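Local coordinates for protein 3-dehydroquinate dehydratase (PDB 2YR1) that probably catalyses the cis-dehydration of 3-dehydroquinate to 3-dehydroshikimate through a Schiff-base intermediate, the third step of the chorismate pathway, at residues M1-K9 with W14-I22; A170-S181 with I201-G212. One frame throughout, in Å; residues are numbered along the deposited sequence.

Contact 1. Residues M1-K9 with W14-I22; sequences MNISPKAIK and WIGGTEPCI
With CG of K9 anti to the backbone N (chi1 -175°) and the chain bent at chi2, the lysine aliphatic chain meets the indole of W14, whose CG, anti to its carbonyl carbon (chi1 -80°), lets the ring lie along A7 to K9. The setting is a two-stranded antiparallel beta hairpin, at the amino-terminal end of a type I dehydroquinase barrel. A CH-pi contact results: CD of K9 sits 3.5 Å from the centroid of the five-membered ring of W14, over one face. K9 and W14 form a non-hydrogen-bonded pair, while the adjacent pair I8 and I15 is joined by two backbone bonds, I8 N to I15 O at 3.0 Å and I15 N to I8 O at 2.9 Å.

The residues leading into the hairpin lie along the two glycines that follow it. I3 N donates to G17 O at 2.7 Å, almost straight at 172°, and S4 N binds G16 O at 2.9 Å. G16, at positive phi, brings its CA against S4 OG and A7. I3 CD1 packs against P20 CA and CB, and R196 NE donates to I3 O. CB of A7 ends the apolar contacts, lying 3.5 Å from CE3 of W14.

Contact 2. Residues A170-S181 with I201-G212; sequences ADIAKVAVMPKS and IPLITMAMGGLG
V175 and T205 pack tightly across two parallel strands, 172-177 and 203-207, joined through helix 182-198 as a beta-alpha-beta crossover of the TIM barrel. Their side chains point the same way, V175 CG2 and T205 CG2 3.5 Å apart, closer than usual for carbons. Six backbone bonds run from A173 N to P202 O at one end to M208 N and V177 O (2.8 Å) at the other; M206 N to V175 O is the longest, at 3.3 Å.

On the face of K174, I204 and M206, the lysine, predicted to form the Schiff base, is extended beyond CG. Its CG packs 3.9 Å from I204 CB and its CE passes 4.0 Å from M206 SD, supporting the chain near its base and again near its end. The K174 side chain touches that of H147, its NZ lies close to R86, and D119 OD2 is a long, weak ion-pair partner. M206 CG, between its backbone N and carbonyl carbon (chi1 57°), touches A176 CB at 3.6 Å.

The carboxyl end is looser: exposed K180 barely touches 201-212, and M178 SD stays 4.0 Å from M208 CB, though P179 CG still packs 3.6 Å from L211 CB. Strand 141-148 continues the sheet beside 172-177, and helices 155-167 and 182-198 cover the face of V175 and V177.

How the contacts relate
Contact 1 comes first along the chain, and the centres of the two contacts lie about 16 Å apart. Both reach the parallel barrel sheet: contact 2 pairs strands 172-177 and 203-207 directly, whereas 14-22 leads from the hairpin into strand 21-26, which lies between 48-52 and 226-228. The two touch at P202, where CA packs 3.4 Å from S4 OG, and through CD1 of I15 and CD1 of I172. These meetings set the hairpin and the segment leading into it against the amino-terminal ends of the two strands of contact 2. The side chains of I15 and K174 are about 10 Å apart, consistent with a hairpin closing the amino-terminal end of the barrel.

Contact 1. Residues M1-K9 with W14-I22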
ATOM      1  N   MET A   1     -18.776   3.368  -0.543  1.00 36.69           N
ATOM      2  CA  MET A   1     -17.357   3.236  -0.946  1.00 24.80           C
ATOM      3  C   MET A   1     -16.586   4.529  -0.681  1.00 24.08           C
ATOM      4  O   MET A   1     -15.424   4.641  -1.072  1.00 22.95           O
ATOM      5  CB  MET A   1     -17.242   2.879  -2.424  1.00 20.94           C
ATOM      6  CG  MET A   1     -18.389   2.044  -2.989  1.00 26.23           C
ATOM      7  SD  MET A   1     -17.680   0.894  -4.216  1.00 39.06           S
ATOM      8  CE  MET A   1     -18.125  -0.693  -3.480  1.00 16.09           C
ATOM      9  N   ASN A   2     -17.234   5.513  -0.062  1.00 15.56           N
ATOM     10  CA  ASN A   2     -16.543   6.761   0.266  1.00 18.08           C
ATOM     11  C   ASN A   2     -15.549   6.386   1.339  1.00 17.22           C
ATOM     12  O   ASN A   2     -15.738   5.379   2.011  1.00 22.41           O
ATOM     13  CB  ASN A   2     -17.508   7.800   0.847  1.00 17.66           C
ATOM     14  CG  ASN A   2     -18.175   8.654  -0.225  1.00 19.71           C
ATOM     15  OD1 ASN A   2     -17.972   8.452  -1.424  1.00 23.19           O
ATOM     16  ND2 ASN A   2     -18.971   9.617   0.211  1.00 18.59           N
ATOM     17  N   ILE A   3     -14.493   7.181   1.502  1.00 18.30           N
ATOM     18  CA  ILE A   3     -13.503   6.912   2.531  1.00 16.31           C
ATOM     19  C   ILE A   3     -14.155   6.819   3.922  1.00 18.48           C
ATOM     20  O   ILE A   3     -13.921   5.859   4.676  1.00 16.42           O
ATOM     21  CB  ILE A   3     -12.395   8.021   2.537  1.00 17.47           C
ATOM     22  CG1 ILE A   3     -11.533   7.889   1.291  1.00 13.41           C
ATOM     23  CG2 ILE A   3     -11.530   7.907   3.801  1.00  9.46           C
ATOM     24  CD1 ILE A   3     -10.672   9.125   0.965  1.00  8.37           C
ATOM     25  N   SER A   4     -14.963   7.819   4.271  1.00 17.87           N
ATOM     26  CA  SER A   4     -15.644   7.847   5.568  1.00 16.90           C
ATOM     27  C   SER A   4     -17.168   7.699   5.399  1.00 18.43           C
ATOM     28  O   SER A   4     -17.714   8.028   4.359  1.00 16.55           O
ATOM     29  CB  SER A   4     -15.382   9.181   6.289  1.00 15.96           C
ATOM     30  OG  SER A   4     -14.004   9.490   6.339  1.00 17.45           O
ATOM     31  N   PRO A   5     -17.866   7.214   6.436  1.00 22.71           N
ATOM     32  CA  PRO A   5     -19.328   7.053   6.348  1.00 23.99           C
ATOM     33  C   PRO A   5     -20.122   8.344   6.096  1.00 21.78           C
ATOM     34  O   PRO A   5     -21.204   8.294   5.504  1.00 22.42           O
ATOM     35  CB  PRO A   5     -19.691   6.391   7.672  1.00 21.80           C
ATOM     36  CG  PRO A   5     -18.545   6.764   8.588  1.00 27.11           C
ATOM     37  CD  PRO A   5     -17.355   6.598   7.667  1.00 19.23           C
ATOM     38  N   LYS A   6     -19.600   9.484   6.551  1.00 19.56           N
ATOM     39  CA  LYS A   6     -20.257  10.772   6.318  1.00 17.64           C
ATOM     40  C   LYS A   6     -19.250  11.908   6.102  1.00 19.22           C
ATOM     41  O   LYS A   6     -18.744  12.511   7.054  1.00 27.23           O
ATOM     42  CB  LYS A   6     -21.187  11.117   7.470  1.00 20.18           C
ATOM     43  CG  LYS A   6     -22.039  12.344   7.173  1.00 26.78           C
ATOM     44  CD  LYS A   6     -23.174  12.470   8.175  1.00 27.38           C
ATOM     45  CE  LYS A   6     -24.000  13.729   7.913  1.00 27.95           C
ATOM     46  NZ  LYS A   6     -23.835  14.732   9.000  1.00 32.36           N
ATOM     47  N   ALA A   7     -18.957  12.195   4.839  1.00 23.09           N
ATOM     48  CA  ALA A   7     -18.001  13.235   4.504  1.00 18.98           C
ATOM     49  C   ALA A   7     -18.379  14.549   5.157  1.00 24.34           C
ATOM     50  O   ALA A   7     -19.539  14.789   5.475  1.00 21.93           O
ATOM     51  CB  ALA A   7     -17.910  13.406   3.001  1.00 17.62           C
ATOM     52  N   ILE A   8     -17.374  15.391   5.365  1.00 20.49           N
ATOM     53  CA  ILE A   8     -17.562  16.686   5.988  1.00 21.50           C
ATOM     54  C   ILE A   8     -17.023  17.756   5.050  1.00 22.09           C
ATOM     55  O   ILE A   8     -15.971  17.601   4.430  1.00 22.03           O
ATOM     56  CB  ILE A   8     -16.807  16.749   7.343  1.00 30.71           C
ATOM     57  CG1 ILE A   8     -17.569  15.951   8.407  1.00 28.64           C
ATOM     58  CG2 ILE A   8     -16.585  18.185   7.755  1.00 37.11           C
ATOM     59  CD1 ILE A   8     -18.891  16.518   8.780  1.00 31.22           C
ATOM     60  N   LYS A   9     -17.757  18.850   4.939  1.00 20.50           N
ATOM     61  CA  LYS A   9     -17.356  19.938   4.073  1.00 24.82           C
ATOM     62  C   LYS A   9     -16.632  21.009   4.887  1.00 23.37           C
ATOM     63  O   LYS A   9     -17.187  21.556   5.831  1.00 24.86           O
ATOM     64  CB  LYS A   9     -18.601  20.538   3.417  1.00 29.42           C
ATOM     65  CG  LYS A   9     -18.301  21.608   2.399  1.00 32.88           C
ATOM     66  CD  LYS A   9     -17.742  21.020   1.133  1.00 30.86           C
ATOM     67  CE  LYS A   9     -17.679  22.088   0.084  1.00 32.36           C
ATOM     68  NZ  LYS A   9     -19.001  22.783   0.001  1.00 34.17           N
ATOM     69  N   TRP A  14     -13.990  18.662   0.588  1.00 26.55           N
ATOM     70  CA  TRP A  14     -14.661  17.566   1.281  1.00 21.15           C
ATOM     71  C   TRP A  14     -13.610  16.631   1.891  1.00 18.23           C
ATOM     72  O   TRP A  14     -12.631  16.299   1.234  1.00 20.47           O
ATOM     73  CB  TRP A  14     -15.523  16.751   0.313  1.00 26.95           C
ATOM     74  CG  TRP A  14     -16.850  17.355  -0.003  1.00 29.45           C
ATOM     75  CD1 TRP A  14     -17.180  18.093  -1.107  1.00 28.84           C
ATOM     76  CD2 TRP A  14     -18.025  17.298   0.808  1.00 22.31           C
ATOM     77  NE1 TRP A  14     -18.487  18.496  -1.029  1.00 27.41           N
ATOM     78  CE2 TRP A  14     -19.032  18.026   0.136  1.00 26.57           C
ATOM     79  CE3 TRP A  14     -18.326  16.707   2.043  1.00 18.89           C
ATOM     80  CZ2 TRP A  14     -20.324  18.180   0.657  1.00 21.24           C
ATOM     81  CZ3 TRP A  14     -19.608  16.859   2.561  1.00 22.05           C
ATOM     82  CH2 TRP A  14     -20.592  17.591   1.864  1.00 20.07           C
ATOM     83  N   ILE A  15     -13.808  16.228   3.146  1.00 20.45           N
ATOM     84  CA  ILE A  15     -12.895  15.290   3.823  1.00 19.92           C
ATOM     85  C   ILE A  15     -13.715  14.044   4.155  1.00 17.35           C
ATOM     86  O   ILE A  15     -14.728  14.121   4.875  1.00 19.22           O
ATOM     87  CB  ILE A  15     -12.343  15.827   5.169  1.00 19.45           C
ATOM     88  CG1 ILE A  15     -11.494  17.081   4.957  1.00 20.79           C
ATOM     89  CG2 ILE A  15     -11.493  14.745   5.848  1.00 17.18           C
ATOM     90  CD1 ILE A  15     -11.175  17.776   6.262  1.00 20.58           C
ATOM     91  N   GLY A  16     -13.277  12.902   3.647  1.00 18.63           N
ATOM     92  CA  GLY A  16     -13.994  11.666   3.914  1.00 16.28           C
ATOM     93  C   GLY A  16     -14.800  11.195   2.710  1.00 14.31           C
ATOM     94  O   GLY A  16     -15.505  10.200   2.788  1.00 16.38           O
ATOM     95  N   GLY A  17     -14.693  11.905   1.591  1.00 19.23           N
ATOM     96  CA  GLY A  17     -15.436  11.515   0.403  1.00 22.74           C
ATOM     97  C   GLY A  17     -14.726  10.467  -0.431  1.00 22.98           C
ATOM     98  O   GLY A  17     -14.202   9.474   0.076  1.00 20.40           O
ATOM     99  N   THR A  18     -14.707  10.717  -1.728  1.00 24.11           N
ATOM    100  CA  THR A  18     -14.072   9.839  -2.695  1.00 28.75           C
ATOM    101  C   THR A  18     -12.574  10.132  -2.769  1.00 25.22           C
ATOM    102  O   THR A  18     -11.765   9.232  -2.930  1.00 24.64           O
ATOM    103  CB  THR A  18     -14.644  10.082  -4.096  1.00 27.79           C
ATOM    104  OG1 THR A  18     -16.068   9.962  -4.059  1.00 40.48           O
ATOM    105  CG2 THR A  18     -14.072   9.064  -5.078  1.00 43.30           C
ATOM    106  N   GLU A  19     -12.226  11.409  -2.658  1.00 23.81           N
ATOM    107  CA  GLU A  19     -10.842  11.845  -2.761  1.00 20.95           C
ATOM    108  C   GLU A  19     -10.076  11.949  -1.450  1.00 22.36           C
ATOM    109  O   GLU A  19     -10.548  12.548  -0.479  1.00 17.94           O
ATOM    110  CB  GLU A  19     -10.774  13.217  -3.433  1.00 25.64           C
ATOM    111  CG  GLU A  19     -11.585  13.337  -4.685  1.00 27.17           C
ATOM    112  CD  GLU A  19     -11.268  12.245  -5.663  1.00 34.38           C
ATOM    113  OE1 GLU A  19     -10.095  12.163  -6.101  1.00 34.60           O
ATOM    114  OE2 GLU A  19     -12.192  11.467  -5.986  1.00 34.67           O
ATOM    115  N   PRO A  20      -8.883  11.353  -1.399  1.00 20.42           N
ATOM    116  CA  PRO A  20      -8.195  11.515  -0.119  1.00 18.03           C
ATOM    117  C   PRO A  20      -7.675  12.972  -0.046  1.00 20.86           C
ATOM    118  O   PRO A  20      -7.390  13.584  -1.072  1.00 20.67           O
ATOM    119  CB  PRO A  20      -7.078  10.453  -0.166  1.00 22.41           C
ATOM    120  CG  PRO A  20      -7.010   9.975  -1.592  1.00 20.92           C
ATOM    121  CD  PRO A  20      -8.392  10.188  -2.161  1.00 25.40           C
ATOM    122  N   CYS A  21      -7.612  13.557   1.144  1.00 18.89           N
ATOM    123  CA  CYS A  21      -7.101  14.929   1.257  1.00 23.89           C
ATOM    124  C   CYS A  21      -5.643  14.943   1.668  1.00 22.06           C
ATOM    125  O   CYS A  21      -5.213  14.129   2.485  1.00 17.66           O
ATOM    126  CB  CYS A  21      -7.904  15.732   2.274  1.00 24.58           C
ATOM    127  SG  CYS A  21      -9.563  16.025   1.732  1.00 27.54           S
ATOM    128  N   ILE A  22      -4.881  15.859   1.083  1.00 19.47           N
ATOM    129  CA  ILE A  22      -3.473  15.990   1.406  1.00 19.29           C
ATOM    130  C   ILE A  22      -3.273  17.213   2.295  1.00 19.16           C
ATOM    131  O   ILE A  22      -3.620  18.340   1.905  1.00 21.11           O
ATOM    132  CB  ILE A  22      -2.604  16.189   0.143  1.00 18.63           C
ATOM    133  CG1 ILE A  22      -2.760  15.002  -0.806  1.00 24.18           C
ATOM    134  CG2 ILE A  22      -1.169  16.352   0.552  1.00 18.20           C
ATOM    135  CD1 ILE A  22      -1.987  15.129  -2.112  1.00 24.77           C
TER

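Contact 2. Residues A170-S181 with I201-G212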
ATOM      1  N   ALA A 170     -15.219  14.586  19.118  1.00 21.37           N
ATOM      2  CA  ALA A 170     -14.370  14.885  17.975  1.00 21.60           C
ATOM      3  C   ALA A 170     -15.137  14.907  16.654  1.00 24.43           C
ATOM      4  O   ALA A 170     -16.116  14.170  16.466  1.00 22.80           O
ATOM      5  CB  ALA A 170     -13.235  13.859  17.888  1.00 22.96           C
ATOM      6  N   ASP A 171     -14.697  15.761  15.740  1.00 17.03           N
ATOM      7  CA  ASP A 171     -15.291  15.814  14.419  1.00 15.68           C
ATOM      8  C   ASP A 171     -14.462  14.882  13.540  1.00 18.46           C
ATOM      9  O   ASP A 171     -14.942  14.342  12.538  1.00 10.70           O
ATOM     10  CB  ASP A 171     -15.255  17.232  13.849  1.00 15.15           C
ATOM     11  CG  ASP A 171     -16.258  18.166  14.534  1.00 24.76           C
ATOM     12  OD1 ASP A 171     -17.453  17.813  14.594  1.00 19.06           O
ATOM     13  OD2 ASP A 171     -15.851  19.238  15.011  1.00 22.08           O
ATOM     14  N   ILE A 172     -13.205  14.709  13.940  1.00 19.45           N
ATOM     15  CA  ILE A 172     -12.260  13.849  13.238  1.00 17.02           C
ATOM     16  C   ILE A 172     -11.376  13.217  14.300  1.00 18.82           C
ATOM     17  O   ILE A 172     -10.920  13.900  15.208  1.00 17.85           O
ATOM     18  CB  ILE A 172     -11.355  14.659  12.274  1.00 15.72           C
ATOM     19  CG1 ILE A 172     -12.216  15.333  11.207  1.00 15.69           C
ATOM     20  CG2 ILE A 172     -10.292  13.752  11.670  1.00 15.84           C
ATOM     21  CD1 ILE A 172     -11.427  16.077  10.146  1.00 13.97           C
ATOM     22  N   ALA A 173     -11.149  11.910  14.185  1.00 16.66           N
ATOM     23  CA  ALA A 173     -10.315  11.180  15.133  1.00 17.77           C
ATOM     24  C   ALA A 173      -8.963  10.913  14.489  1.00 19.41           C
ATOM     25  O   ALA A 173      -8.902  10.462  13.341  1.00 14.35           O
ATOM     26  CB  ALA A 173     -10.975   9.862  15.494  1.00 12.27           C
ATOM     27  N   LYS A 174      -7.876  11.194  15.204  1.00 13.96           N
ATOM     28  CA  LYS A 174      -6.559  10.959  14.621  1.00 15.92           C
ATOM     29  C   LYS A 174      -5.616  10.134  15.497  1.00 18.42           C
ATOM     30  O   LYS A 174      -5.506  10.376  16.701  1.00 20.06           O
ATOM     31  CB  LYS A 174      -5.902  12.300  14.264  1.00 18.59           C
ATOM     32  CG  LYS A 174      -4.450  12.187  13.778  1.00 17.33           C
ATOM     33  CD  LYS A 174      -3.812  13.553  13.515  1.00 17.26           C
ATOM     34  CE  LYS A 174      -2.328  13.389  13.238  1.00 23.42           C
ATOM     35  NZ  LYS A 174      -1.537  14.625  13.459  1.00 29.64           N
ATOM     36  N   VAL A 175      -4.971   9.127  14.906  1.00 18.47           N
ATOM     37  CA  VAL A 175      -3.986   8.324  15.639  1.00 16.53           C
ATOM     38  C   VAL A 175      -2.743   8.077  14.774  1.00 19.21           C
ATOM     39  O   VAL A 175      -2.852   7.679  13.610  1.00 14.80           O
ATOM     40  CB  VAL A 175      -4.514   6.921  16.088  1.00 16.59           C
ATOM     41  CG1 VAL A 175      -5.667   7.059  17.097  1.00 23.54           C
ATOM     42  CG2 VAL A 175      -4.969   6.133  14.892  1.00 27.22           C
ATOM     43  N   ALA A 176      -1.560   8.324  15.332  1.00 16.45           N
ATOM     44  CA  ALA A 176      -0.330   8.052  14.583  1.00 12.82           C
ATOM     45  C   ALA A 176       0.560   7.114  15.416  1.00 10.97           C
ATOM     46  O   ALA A 176       0.597   7.210  16.643  1.00 17.05           O
ATOM     47  CB  ALA A 176       0.405   9.371  14.247  1.00 14.42           C
ATOM     48  N   VAL A 177       1.257   6.193  14.762  1.00 11.45           N
ATOM     49  CA  VAL A 177       2.125   5.274  15.467  1.00 13.66           C
ATOM     50  C   VAL A 177       3.492   5.167  14.802  1.00 13.88           C
ATOM     51  O   VAL A 177       3.663   5.564  13.645  1.00 12.76           O
ATOM     52  CB  VAL A 177       1.518   3.841  15.564  1.00 17.00           C
ATOM     53  CG1 VAL A 177       0.213   3.869  16.363  1.00 10.62           C
ATOM     54  CG2 VAL A 177       1.274   3.266  14.151  1.00 12.99           C
ATOM     55  N   MET A 178       4.462   4.648  15.553  1.00 15.28           N
ATOM     56  CA  MET A 178       5.825   4.452  15.033  1.00 14.85           C
ATOM     57  C   MET A 178       6.005   2.957  14.924  1.00 12.21           C
ATOM     58  O   MET A 178       6.125   2.253  15.943  1.00 16.68           O
ATOM     59  CB  MET A 178       6.879   5.009  15.978  1.00 13.57           C
ATOM     60  CG  MET A 178       8.285   4.905  15.399  1.00 18.92           C
ATOM     61  SD  MET A 178       8.452   6.042  14.048  1.00 23.03           S
ATOM     62  CE  MET A 178       9.476   7.332  14.828  1.00 30.17           C
ATOM     63  N   PRO A 179       5.995   2.432  13.689  1.00 15.24           N
ATOM     64  CA  PRO A 179       6.151   0.986  13.498  1.00 11.84           C
ATOM     65  C   PRO A 179       7.604   0.561  13.692  1.00 11.24           C
ATOM     66  O   PRO A 179       8.511   1.311  13.392  1.00 14.35           O
ATOM     67  CB  PRO A 179       5.677   0.786  12.061  1.00 16.47           C
ATOM     68  CG  PRO A 179       6.174   2.002  11.392  1.00 14.52           C
ATOM     69  CD  PRO A 179       5.845   3.117  12.392  1.00 12.73           C
ATOM     70  N   LYS A 180       7.811  -0.651  14.168  1.00 19.63           N
ATOM     71  CA  LYS A 180       9.163  -1.147  14.376  1.00 23.30           C
ATOM     72  C   LYS A 180       9.324  -2.373  13.497  1.00 21.13           C
ATOM     73  O   LYS A 180      10.383  -3.005  13.458  1.00 24.26           O
ATOM     74  CB  LYS A 180       9.373  -1.503  15.850  1.00 23.84           C
ATOM     75  CG  LYS A 180       9.243  -0.322  16.799  1.00 24.98           C
ATOM     76  CD  LYS A 180      10.195   0.798  16.427  1.00 32.85           C
ATOM     77  CE  LYS A 180      10.083   1.984  17.372  1.00 29.72           C
ATOM     78  NZ  LYS A 180      10.539   1.636  18.741  1.00 36.28           N
ATOM     79  N   SER A 181       8.265  -2.681  12.758  1.00 22.49           N
ATOM     80  CA  SER A 181       8.246  -3.838  11.874  1.00 24.05           C
ATOM     81  C   SER A 181       7.074  -3.743  10.891  1.00 22.94           C
ATOM     82  O   SER A 181       6.147  -2.969  11.099  1.00 19.75           O
ATOM     83  CB  SER A 181       8.052  -5.105  12.695  1.00 27.20           C
ATOM     84  OG  SER A 181       6.696  -5.173  13.103  1.00 23.82           O
ATOM     85  N   ILE A 201     -17.631   9.360  12.290  1.00 19.51           N
ATOM     86  CA  ILE A 201     -16.832  10.507  11.835  1.00 19.98           C
ATOM     87  C   ILE A 201     -15.566  10.075  11.068  1.00 16.18           C
ATOM     88  O   ILE A 201     -15.163   8.916  11.137  1.00 18.08           O
ATOM     89  CB  ILE A 201     -16.391  11.369  13.036  1.00 18.37           C
ATOM     90  CG1 ILE A 201     -15.474  10.543  13.943  1.00 17.29           C
ATOM     91  CG2 ILE A 201     -17.614  11.856  13.824  1.00 22.12           C
ATOM     92  CD1 ILE A 201     -14.837  11.336  15.112  1.00 18.82           C
ATOM     93  N   PRO A 202     -14.951  11.003  10.314  1.00 14.35           N
ATOM     94  CA  PRO A 202     -13.730  10.710   9.543  1.00 16.54           C
ATOM     95  C   PRO A 202     -12.575  10.328  10.469  1.00 18.90           C
ATOM     96  O   PRO A 202     -12.542  10.726  11.633  1.00 19.01           O
ATOM     97  CB  PRO A 202     -13.454  12.027   8.803  1.00 17.01           C
ATOM     98  CG  PRO A 202     -14.868  12.567   8.577  1.00 21.30           C
ATOM     99  CD  PRO A 202     -15.507  12.323   9.931  1.00 14.15           C
ATOM    100  N   LEU A 203     -11.622   9.580   9.928  1.00 16.06           N
ATOM    101  CA  LEU A 203     -10.455   9.103  10.657  1.00 13.14           C
ATOM    102  C   LEU A 203      -9.169   9.530   9.941  1.00 14.03           C
ATOM    103  O   LEU A 203      -9.130   9.611   8.709  1.00 13.88           O
ATOM    104  CB  LEU A 203     -10.487   7.574  10.685  1.00 23.67           C
ATOM    105  CG  LEU A 203     -11.040   6.738  11.833  1.00 25.06           C
ATOM    106  CD1 LEU A 203     -12.101   7.482  12.605  1.00 23.42           C
ATOM    107  CD2 LEU A 203     -11.547   5.429  11.260  1.00 26.13           C
ATOM    108  N   ILE A 204      -8.127   9.808  10.714  1.00 15.26           N
ATOM    109  CA  ILE A 204      -6.817  10.151  10.143  1.00 14.78           C
ATOM    110  C   ILE A 204      -5.843   9.261  10.856  1.00 16.03           C
ATOM    111  O   ILE A 204      -5.677   9.372  12.072  1.00 19.48           O
ATOM    112  CB  ILE A 204      -6.378  11.592  10.416  1.00 14.53           C
ATOM    113  CG1 ILE A 204      -7.396  12.577   9.849  1.00 14.40           C
ATOM    114  CG2 ILE A 204      -4.989  11.855   9.787  1.00 14.29           C
ATOM    115  CD1 ILE A 204      -7.088  14.022  10.252  1.00 21.21           C
ATOM    116  N   THR A 205      -5.195   8.369  10.115  1.00 15.92           N
ATOM    117  CA  THR A 205      -4.230   7.481  10.736  1.00  8.42           C
ATOM    118  C   THR A 205      -2.966   7.419   9.898  1.00 16.52           C
ATOM    119  O   THR A 205      -2.984   7.694   8.687  1.00 17.47           O
ATOM    120  CB  THR A 205      -4.757   6.023  10.878  1.00 13.94           C
ATOM    121  OG1 THR A 205      -4.901   5.442   9.582  1.00 14.08           O
ATOM    122  CG2 THR A 205      -6.095   5.965  11.633  1.00 16.36           C
ATOM    123  N   MET A 206      -1.868   7.062  10.553  1.00 12.45           N
ATOM    124  CA  MET A 206      -0.585   6.912   9.880  1.00 18.64           C
ATOM    125  C   MET A 206       0.437   6.177  10.741  1.00 19.40           C
ATOM    126  O   MET A 206       0.374   6.201  11.977  1.00 19.66           O
ATOM    127  CB  MET A 206       0.010   8.280   9.474  1.00 15.69           C
ATOM    128  CG  MET A 206       0.213   9.263  10.624  1.00 23.90           C
ATOM    129  SD  MET A 206      -1.282  10.238  10.954  1.00 29.42           S
ATOM    130  CE  MET A 206      -1.114  11.584   9.780  1.00 23.87           C
ATOM    131  N   ALA A 207       1.342   5.482  10.067  1.00 19.60           N
ATOM    132  CA  ALA A 207       2.472   4.821  10.714  1.00 15.84           C
ATOM    133  C   ALA A 207       3.554   5.762  10.170  1.00 18.85           C
ATOM    134  O   ALA A 207       3.600   6.035   8.959  1.00 16.85           O
ATOM    135  CB  ALA A 207       2.679   3.401  10.176  1.00 10.14           C
ATOM    136  N   MET A 208       4.387   6.289  11.056  1.00 21.58           N
ATOM    137  CA  MET A 208       5.436   7.228  10.665  1.00 16.51           C
ATOM    138  C   MET A 208       6.669   6.481  10.192  1.00 20.21           C
ATOM    139  O   MET A 208       6.656   5.260  10.143  1.00 16.77           O
ATOM    140  CB  MET A 208       5.770   8.106  11.865  1.00 17.87           C
ATOM    141  CG  MET A 208       4.541   8.842  12.395  1.00 19.00           C
ATOM    142  SD  MET A 208       4.907   9.844  13.835  1.00 25.62           S
ATOM    143  CE  MET A 208       4.800   8.570  15.137  1.00 17.50           C
ATOM    144  N   GLY A 209       7.730   7.218   9.848  1.00 23.24           N
ATOM    145  CA  GLY A 209       8.957   6.584   9.392  1.00 19.15           C
ATOM    146  C   GLY A 209       8.904   5.954   8.003  1.00 20.72           C
ATOM    147  O   GLY A 209       7.858   5.960   7.334  1.00 16.34           O
ATOM    148  N   GLY A 210      10.033   5.379   7.579  1.00 22.18           N
ATOM    149  CA  GLY A 210      10.114   4.778   6.254  1.00 21.08           C
ATOM    150  C   GLY A 210       9.177   3.594   6.151  1.00 19.84           C
ATOM    151  O   GLY A 210       8.505   3.380   5.142  1.00 18.83           O
ATOM    152  N   LEU A 211       9.147   2.825   7.226  1.00 19.68           N
ATOM    153  CA  LEU A 211       8.307   1.645   7.326  1.00 25.02           C
ATOM    154  C   LEU A 211       6.852   2.009   7.090  1.00 16.81           C
ATOM    155  O   LEU A 211       6.113   1.250   6.475  1.00 19.01           O
ATOM    156  CB  LEU A 211       8.462   1.046   8.716  1.00 29.67           C
ATOM    157  CG  LEU A 211       8.778  -0.436   8.869  1.00 35.13           C
ATOM    158  CD1 LEU A 211       9.574  -0.952   7.683  1.00 31.36           C
ATOM    159  CD2 LEU A 211       9.533  -0.610  10.174  1.00 30.91           C
ATOM    160  N   GLY A 212       6.448   3.176   7.579  1.00 17.13           N
ATOM    161  CA  GLY A 212       5.071   3.604   7.427  1.00 18.58           C
ATOM    162  C   GLY A 212       4.703   4.368   6.165  1.00 21.33           C
ATOM    163  O   GLY A 212       3.559   4.810   6.020  1.00 22.61           O
TER